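Local coordinates for peptidoglycan glycosyltransferase (Atopobium parvulum, PDB 4OVD), which is a penicillin-binding protein that combines a dimerisation domain with a penicillin-binding domain, at residues A[290-295]-A[502-507]; A[379-382]-A[388-391]; A[416-421]-A[526-531]. All blocks are in the same frame, centred on the assembly; numbering follows the deposited sequence.

Contact 1 (A[290-295]-A[502-507])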
loop_
_atom_site.group_PDB
_atom_site.type_symbol
_atom_site.label_atom_id
_atom_site.label_comp_id
_atom_site.label_asym_id
_atom_site.label_seq_id
_atom_site.Cartn_x
_atom_site.Cartn_y
_atom_site.Cartn_z
ATOM N N ILE A 290 4.624 9.782 -3.616
ATOM C CA ILE A 290 4.347 9.176 -4.918
ATOM C C ILE A 290 5.658 8.765 -5.542
ATOM O O ILE A 290 6.721 9.352 -5.268
ATOM C CB ILE A 290 3.593 10.075 -5.876
ATOM C CG1 ILE A 290 4.404 11.293 -6.281
ATOM C CG2 ILE A 290 2.242 10.524 -5.251
ATOM C CD1 ILE A 290 3.603 12.162 -7.286
ATOM N N TYR A 291 5.550 7.692 -6.315
ATOM C CA TYR A 291 6.677 7.056 -6.942
ATOM C C TYR A 291 6.231 6.555 -8.287
ATOM O O TYR A 291 5.024 6.387 -8.507
ATOM C CB TYR A 291 7.048 5.791 -6.124
ATOM C CG TYR A 291 7.470 6.118 -4.726
ATOM C CD1 TYR A 291 8.781 6.517 -4.440
ATOM C CD2 TYR A 291 6.576 6.045 -3.692
ATOM C CE1 TYR A 291 9.155 6.879 -3.166
ATOM C CE2 TYR A 291 6.944 6.400 -2.390
ATOM C CZ TYR A 291 8.237 6.789 -2.134
ATOM O OH TYR A 291 8.563 7.162 -0.847
ATOM N N GLU A 292 7.191 6.292 -9.171
ATOM C CA GLU A 292 6.895 5.611 -10.452
ATOM C C GLU A 292 6.873 4.158 -9.981
ATOM O O GLU A 292 7.858 3.678 -9.451
ATOM C CB GLU A 292 7.977 5.880 -11.471
ATOM C CG GLU A 292 7.616 5.358 -12.790
ATOM C CD GLU A 292 8.618 5.723 -13.836
ATOM O OE1 GLU A 292 9.710 5.120 -13.856
ATOM O OE2 GLU A 292 8.235 6.510 -14.698
ATOM N N PRO A 293 5.705 3.491 -10.094
ATOM C CA PRO A 293 5.527 2.182 -9.520
ATOM C C PRO A 293 6.365 1.124 -10.145
ATOM O O PRO A 293 6.813 0.238 -9.429
ATOM C CB PRO A 293 4.021 1.917 -9.689
ATOM C CG PRO A 293 3.609 2.764 -10.817
ATOM C CD PRO A 293 4.458 3.992 -10.709
ATOM N N GLY A 294 6.633 1.198 -11.442
ATOM C CA GLY A 294 7.457 0.139 -11.964
ATOM C C GLY A 294 6.730 -1.204 -12.079
ATOM O O GLY A 294 5.488 -1.284 -12.089
ATOM N N SER A 295 7.514 -2.263 -12.043
ATOM C CA SER A 295 7.034 -3.598 -12.366
ATOM C C SER A 295 5.946 -4.201 -11.521
ATOM O O SER A 295 5.209 -5.060 -11.990
ATOM C CB SER A 295 8.250 -4.508 -12.667
ATOM O OG SER A 295 9.184 -4.365 -11.667
ATOM N N GLY A 502 5.841 14.150 -10.745
ATOM C CA GLY A 502 5.891 12.771 -11.105
ATOM C C GLY A 502 7.009 12.356 -12.067
ATOM O O GLY A 502 7.074 11.213 -12.420
ATOM N N SER A 503 7.888 13.245 -12.485
ATOM C CA SER A 503 8.989 12.886 -13.397
ATOM C C SER A 503 10.324 12.750 -12.646
ATOM O O SER A 503 10.366 12.991 -11.476
ATOM C CB SER A 503 9.165 14.003 -14.449
ATOM O OG SER A 503 7.896 14.309 -15.005
ATOM N N TYR A 504 11.430 12.485 -13.353
ATOM C CA TYR A 504 12.721 12.309 -12.716
ATOM C C TYR A 504 13.835 12.288 -13.676
ATOM O O TYR A 504 13.628 12.227 -14.867
ATOM C CB TYR A 504 12.760 11.004 -11.954
ATOM C CG TYR A 504 12.456 9.760 -12.782
ATOM C CD1 TYR A 504 11.155 9.328 -12.948
ATOM C CD2 TYR A 504 13.486 9.002 -13.353
ATOM C CE1 TYR A 504 10.854 8.197 -13.693
ATOM C CE2 TYR A 504 13.209 7.857 -14.060
ATOM C CZ TYR A 504 11.892 7.458 -14.223
ATOM O OH TYR A 504 11.609 6.325 -14.913
ATOM N N GLY A 505 15.038 12.445 -13.142
ATOM C CA GLY A 505 16.215 12.457 -13.950
ATOM C C GLY A 505 17.051 11.209 -13.786
ATOM O O GLY A 505 16.672 10.229 -13.126
ATOM N N GLU A 506 18.250 11.317 -14.323
ATOM C CA GLU A 506 19.223 10.232 -14.354
ATOM C C GLU A 506 19.589 9.682 -12.985
ATOM O O GLU A 506 19.840 8.499 -12.857
ATOM C CB GLU A 506 20.511 10.747 -15.041
ATOM C CG GLU A 506 21.496 9.657 -15.434
ATOM C CD GLU A 506 20.939 8.746 -16.517
ATOM O OE1 GLU A 506 21.558 7.688 -16.778
ATOM O OE2 GLU A 506 19.880 9.078 -17.105
ATOM N N ASN A 507 19.615 10.519 -11.962
ATOM C CA ASN A 507 20.031 10.031 -10.644
ATOM C C ASN A 507 18.937 9.624 -9.687
ATOM O O ASN A 507 19.155 9.508 -8.483
ATOM C CB ASN A 507 21.005 11.038 -10.002
ATOM C CG ASN A 507 22.301 11.130 -10.781
ATOM O OD1 ASN A 507 22.653 12.190 -11.269
ATOM N ND2 ASN A 507 22.950 9.984 -11.008
#
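G502 opens the 502-507 loop beside I290. The CD1 methyl of I290 lies 4.5 Å from CA of G502, at the limit of contact. The I290 chain is extended beyond CG1, which carries CD1 out to the glycine. Two residues on, Y504 carries most of the contact. The Y504 ring comes across the end of E292 at about a right angle. OH of Y504 donates a hydrogen bond to OE1 of E292. At 2.5 Å between OH and OE1 it is very short, and its exact length should be read with caution. The carboxylate stands almost perpendicular to the ring, with the planes 84° apart. Its other oxygen, OE2, lies in the ring plane at the edge, 3.3 Å from CE1 of Y504.

E292 lies three residues before S295. S295 heads a sequence that matches the SXXK motif of penicillin-binding proteins. S295 also touches S351 and K490, which fit the family's SXN and KTG motifs. The contact therefore borders what is probably the active-site cleft of the penicillin-binding domain.

E292 reaches the tyrosine on a long straight arm. Its CG is anti to the backbone N, with chi1 at -173°, and the chain stays extended as far as CD. OE2 accepts a hydrogen bond from the backbone N of G413. Thus each carboxylate oxygen has its own partner, and the buried head is held from two loops. Q495 of strand 487-495 touches both side chains, and its backbone bonds to that of E292.

Contact 2 (A[379-382]-A[388-391])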
loop_
_atom_site.group_PDB
_atom_site.type_symbol
_atom_site.label_atom_id
_atom_site.label_comp_id
_atom_site.label_asym_id
_atom_site.label_seq_id
_atom_site.Cartn_x
_atom_site.Cartn_y
_atom_site.Cartn_z
ATOM N N GLY A 379 -4.700 6.725 -9.907
ATOM C CA GLY A 379 -4.893 8.132 -10.084
ATOM C C GLY A 379 -6.077 8.666 -9.295
ATOM O O GLY A 379 -6.468 9.777 -9.501
ATOM N N HIS A 380 -6.654 7.875 -8.396
ATOM C CA HIS A 380 -7.776 8.308 -7.573
ATOM C C HIS A 380 -7.431 7.966 -6.152
ATOM O O HIS A 380 -6.818 6.919 -5.890
ATOM C CB HIS A 380 -9.053 7.528 -7.939
ATOM C CG HIS A 380 -9.540 7.781 -9.323
ATOM N ND1 HIS A 380 -10.553 8.670 -9.598
ATOM C CD2 HIS A 380 -9.164 7.254 -10.513
ATOM C CE1 HIS A 380 -10.786 8.674 -10.900
ATOM N NE2 HIS A 380 -9.951 7.829 -11.477
ATOM N N THR A 381 -7.862 8.775 -5.218
ATOM C CA THR A 381 -7.566 8.466 -3.821
ATOM C C THR A 381 -8.270 7.149 -3.476
ATOM O O THR A 381 -9.269 6.791 -4.030
ATOM C CB THR A 381 -8.025 9.628 -2.907
ATOM O OG1 THR A 381 -9.316 10.044 -3.344
ATOM C CG2 THR A 381 -7.105 10.802 -3.052
ATOM N N THR A 382 -7.708 6.402 -2.568
ATOM C CA THR A 382 -8.243 5.165 -2.201
ATOM C C THR A 382 -9.353 5.264 -1.208
ATOM O O THR A 382 -10.074 4.351 -1.062
ATOM C CB THR A 382 -7.143 4.308 -1.563
ATOM O OG1 THR A 382 -6.617 4.955 -0.394
ATOM C CG2 THR A 382 -6.041 4.105 -2.566
ATOM N N GLY A 388 -3.389 13.308 4.252
ATOM C CA GLY A 388 -2.372 13.548 3.231
ATOM C C GLY A 388 -2.310 12.597 2.077
ATOM O O GLY A 388 -1.292 12.509 1.425
ATOM N N GLU A 389 -3.420 11.937 1.761
ATOM C CA GLU A 389 -3.394 10.934 0.704
ATOM C C GLU A 389 -3.130 11.604 -0.632
ATOM O O GLU A 389 -3.850 12.510 -0.987
ATOM C CB GLU A 389 -4.713 10.122 0.636
ATOM C CG GLU A 389 -4.563 9.031 -0.425
ATOM C CD GLU A 389 -5.667 7.989 -0.539
ATOM O OE1 GLU A 389 -6.821 8.208 -0.060
ATOM O OE2 GLU A 389 -5.342 6.916 -1.113
ATOM N N ALA A 390 -2.107 11.187 -1.371
ATOM C CA ALA A 390 -1.873 11.778 -2.676
ATOM C C ALA A 390 -2.762 11.155 -3.757
ATOM O O ALA A 390 -3.046 9.996 -3.734
ATOM C CB ALA A 390 -0.405 11.638 -3.055
ATOM N N THR A 391 -3.204 11.923 -4.717
ATOM C CA THR A 391 -3.975 11.352 -5.795
ATOM C C THR A 391 -3.043 10.754 -6.857
ATOM O O THR A 391 -3.416 9.844 -7.588
ATOM C CB THR A 391 -4.791 12.438 -6.508
ATOM O OG1 THR A 391 -3.877 13.310 -7.204
ATOM C CG2 THR A 391 -5.543 13.222 -5.520
#
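E389 turns its carboxylate in upon T382. The two residues close a short turn within the loop between helices 366-375 and 404-408 of the penicillin-binding domain. It includes an ST turn, as OG1 of T382 is hydrogen-bonded to the backbone N of I384, and N of G383 between them donates to OE1 of E389.

The tight part is the grip on the carboxylate. The backbone N of T382 donates to OE2 of E389 at 2.8 Å, with a nearly straight N-H...O angle of 166°. This donor sits above the carboxylate plane, 39° out of it. The two backbone donors, N of T382 and N of G383, thus take one oxygen each and hold the head and its rotation. OG1 of T382 adds a very short bond to OE2 of E389, 2.4 Å, whose length is doubtful. CB of T381 packs 3.4 Å from OE1 of E389. The glutamate arm is extended, and its CG is anti to the backbone N with chi1 at -176°.

The outer part is looser and lies among exposed residues. The CG2 methyls of T381 and T391 meet at 3.8 Å, their side chains crossing at a slant. H380 points away from 388-391, and its NE2 pairs with OD1 of D374. In helix 418-429, I419 touches both E389 and T382, and Q420 ties the two segments together by bonding N of G379 and O of T391. That same carbonyl O of T391 takes a CH...O contact from CA of G379, 3.4 Å away.

Contact 3 (A[416-421]-A[526-531])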
loop_
_atom_site.group_PDB
_atom_site.type_symbol
_atom_site.label_atom_id
_atom_site.label_comp_id
_atom_site.label_asym_id
_atom_site.label_seq_id
_atom_site.Cartn_x
_atom_site.Cartn_y
_atom_site.Cartn_z
ATOM N N ILE A 416 2.383 7.435 -8.477
ATOM C CA ILE A 416 1.306 7.228 -7.547
ATOM C C ILE A 416 1.821 6.728 -6.223
ATOM O O ILE A 416 2.915 6.205 -6.146
ATOM C CB ILE A 416 0.324 6.178 -8.115
ATOM C CG1 ILE A 416 1.045 4.859 -8.348
ATOM C CG2 ILE A 416 -0.369 6.752 -9.341
ATOM C CD1 ILE A 416 0.265 3.747 -9.070
ATOM N N PRO A 417 1.024 6.878 -5.179
ATOM C CA PRO A 417 1.417 6.334 -3.911
ATOM C C PRO A 417 1.190 4.857 -4.001
ATOM O O PRO A 417 0.230 4.430 -4.673
ATOM C CB PRO A 417 0.399 6.956 -2.929
ATOM C CG PRO A 417 -0.771 7.283 -3.754
ATOM C CD PRO A 417 -0.251 7.619 -5.105
ATOM N N PHE A 418 1.985 4.081 -3.276
ATOM C CA PHE A 418 1.868 2.644 -3.315
ATOM C C PHE A 418 0.531 2.127 -2.761
ATOM O O PHE A 418 0.086 1.051 -3.142
ATOM C CB PHE A 418 3.051 1.939 -2.704
ATOM C CG PHE A 418 4.252 1.868 -3.631
ATOM C CD1 PHE A 418 4.258 1.025 -4.719
ATOM C CD2 PHE A 418 5.358 2.641 -3.390
ATOM C CE1 PHE A 418 5.339 0.980 -5.596
ATOM C CE2 PHE A 418 6.406 2.654 -4.289
ATOM C CZ PHE A 418 6.418 1.822 -5.371
ATOM N N ILE A 419 -0.138 2.926 -1.930
ATOM C CA ILE A 419 -1.434 2.532 -1.404
ATOM C C ILE A 419 -2.452 2.291 -2.553
ATOM O O ILE A 419 -3.364 1.433 -2.442
ATOM C CB ILE A 419 -1.968 3.533 -0.353
ATOM C CG1 ILE A 419 -3.126 2.898 0.463
ATOM C CG2 ILE A 419 -2.376 4.822 -1.019
ATOM C CD1 ILE A 419 -2.728 1.683 1.332
ATOM N N GLN A 420 -2.227 2.924 -3.695
ATOM C CA GLN A 420 -3.081 2.696 -4.842
ATOM C C GLN A 420 -2.804 1.330 -5.469
ATOM O O GLN A 420 -3.710 0.637 -5.972
ATOM C CB GLN A 420 -2.858 3.786 -5.885
ATOM C CG GLN A 420 -3.555 5.083 -5.529
ATOM C CD GLN A 420 -3.465 6.118 -6.614
ATOM O OE1 GLN A 420 -3.204 5.809 -7.819
ATOM N NE2 GLN A 420 -3.716 7.364 -6.227
ATOM N N VAL A 421 -1.543 0.934 -5.425
ATOM C CA VAL A 421 -1.147 -0.358 -5.960
ATOM C C VAL A 421 -1.706 -1.426 -5.067
ATOM O O VAL A 421 -2.273 -2.422 -5.541
ATOM C CB VAL A 421 0.371 -0.501 -6.060
ATOM C CG1 VAL A 421 0.725 -1.878 -6.574
ATOM C CG2 VAL A 421 0.929 0.591 -6.983
HETATM N N MSE A 526 -2.377 -9.870 3.013
HETATM C CA MSE A 526 -1.554 -9.413 1.950
HETATM C C MSE A 526 -0.595 -8.446 2.615
HETATM O O MSE A 526 -0.962 -7.675 3.508
HETATM C CB MSE A 526 -2.448 -8.725 0.921
HETATM C CG MSE A 526 -1.798 -8.490 -0.421
HETATM SE SE MSE A 526 -3.054 -7.563 -1.689
HETATM C CE MSE A 526 -2.889 -5.930 -0.699
ATOM N N VAL A 527 0.643 -8.467 2.174
ATOM C CA VAL A 527 1.664 -7.623 2.723
ATOM C C VAL A 527 2.444 -6.965 1.602
ATOM O O VAL A 527 2.687 -7.606 0.520
ATOM C CB VAL A 527 2.640 -8.461 3.507
ATOM C CG1 VAL A 527 3.902 -7.703 3.770
ATOM C CG2 VAL A 527 1.998 -9.024 4.760
ATOM N N TYR A 528 2.817 -5.710 1.870
ATOM C CA TYR A 528 3.623 -4.898 0.975
ATOM C C TYR A 528 4.873 -4.440 1.666
ATOM O O TYR A 528 4.829 -4.000 2.794
ATOM C CB TYR A 528 2.873 -3.595 0.496
ATOM C CG TYR A 528 3.824 -2.674 -0.254
ATOM C CD1 TYR A 528 4.542 -1.710 0.397
ATOM C CD2 TYR A 528 3.984 -2.773 -1.613
ATOM C CE1 TYR A 528 5.398 -0.856 -0.302
ATOM C CE2 TYR A 528 4.843 -1.978 -2.295
ATOM C CZ TYR A 528 5.539 -1.003 -1.631
ATOM O OH TYR A 528 6.428 -0.218 -2.361
ATOM N N VAL A 529 5.994 -4.528 0.976
ATOM C CA VAL A 529 7.278 -4.104 1.453
ATOM C C VAL A 529 7.937 -3.307 0.352
ATOM O O VAL A 529 8.016 -3.741 -0.809
ATOM C CB VAL A 529 8.251 -5.250 1.746
ATOM C CG1 VAL A 529 9.577 -4.653 2.204
ATOM C CG2 VAL A 529 7.684 -6.227 2.793
ATOM N N GLY A 530 8.400 -2.114 0.699
ATOM C CA GLY A 530 9.087 -1.234 -0.235
ATOM C C GLY A 530 10.336 -0.653 0.411
ATOM O O GLY A 530 10.292 -0.284 1.549
ATOM N N LEU A 531 11.406 -0.511 -0.354
ATOM C CA LEU A 531 12.667 0.017 0.083
ATOM C C LEU A 531 13.021 1.047 -0.945
ATOM O O LEU A 531 13.216 0.697 -2.122
ATOM C CB LEU A 531 13.720 -1.064 0.102
ATOM C CG LEU A 531 13.407 -2.089 1.212
ATOM C CD1 LEU A 531 14.244 -3.371 1.111
ATOM C CD2 LEU A 531 13.540 -1.463 2.600
#
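F418 and Y528 make the whole of this buried contact. Their side chains cross at about a right angle, and the contact is mainly aromatic. OH of Y528 comes in over one face of the F418 ring. It sits 3.1 Å above the plane, over the ring centre. The ring planes are inclined by 30°, and the centroids are 5.1 Å apart. The rings are slid so far that they barely overlap, and the hydroxyl end of the tyrosine covers the phenylalanine in place of its ring.

Apolar packing adds CG of F418 against CZ of Y528 at 3.7 Å. Y528 extends its ring from the strand with CG anti to the backbone N, chi1 171°. This carries the ring over to F418. I422 also touches Y528, and the ring of Y291 meets F418.

The polar need of the tyrosine is met outside the two segments. Its OH is hydrogen-bonded to OG of S513 on the adjacent strand 510-518.

F418 lies at helix 418-429, and Y528 lies in the middle strand of a five-stranded antiparallel sheet. V527 and V529 touch helix 542-556 instead. Helices thus cover both faces of the sheet, the layered core typical of penicillin-binding domains.

Overall arrangement
Contact 3 lies near the centre of the chain and is buried. Contact 1 is partly buried, and contact 2 is a surface contact. Contact 3 joins a helix to the central sheet through aromatic rings. Contacts 1 and 2 join loops, and in each a glutamate carboxylate is held by hydroxyl or backbone donors. Segments 290-295 and 416-421 connect all three. I290 packs on A390 of contact 2, with CG2 of I290 3.6 Å from CB of A390, and on P417 of contact 3. Y291 probably bonds through its backbone to I416. Helix 418-429 is shared by contacts 2 and 3, since it carries F418 and also backs the turn of contact 2.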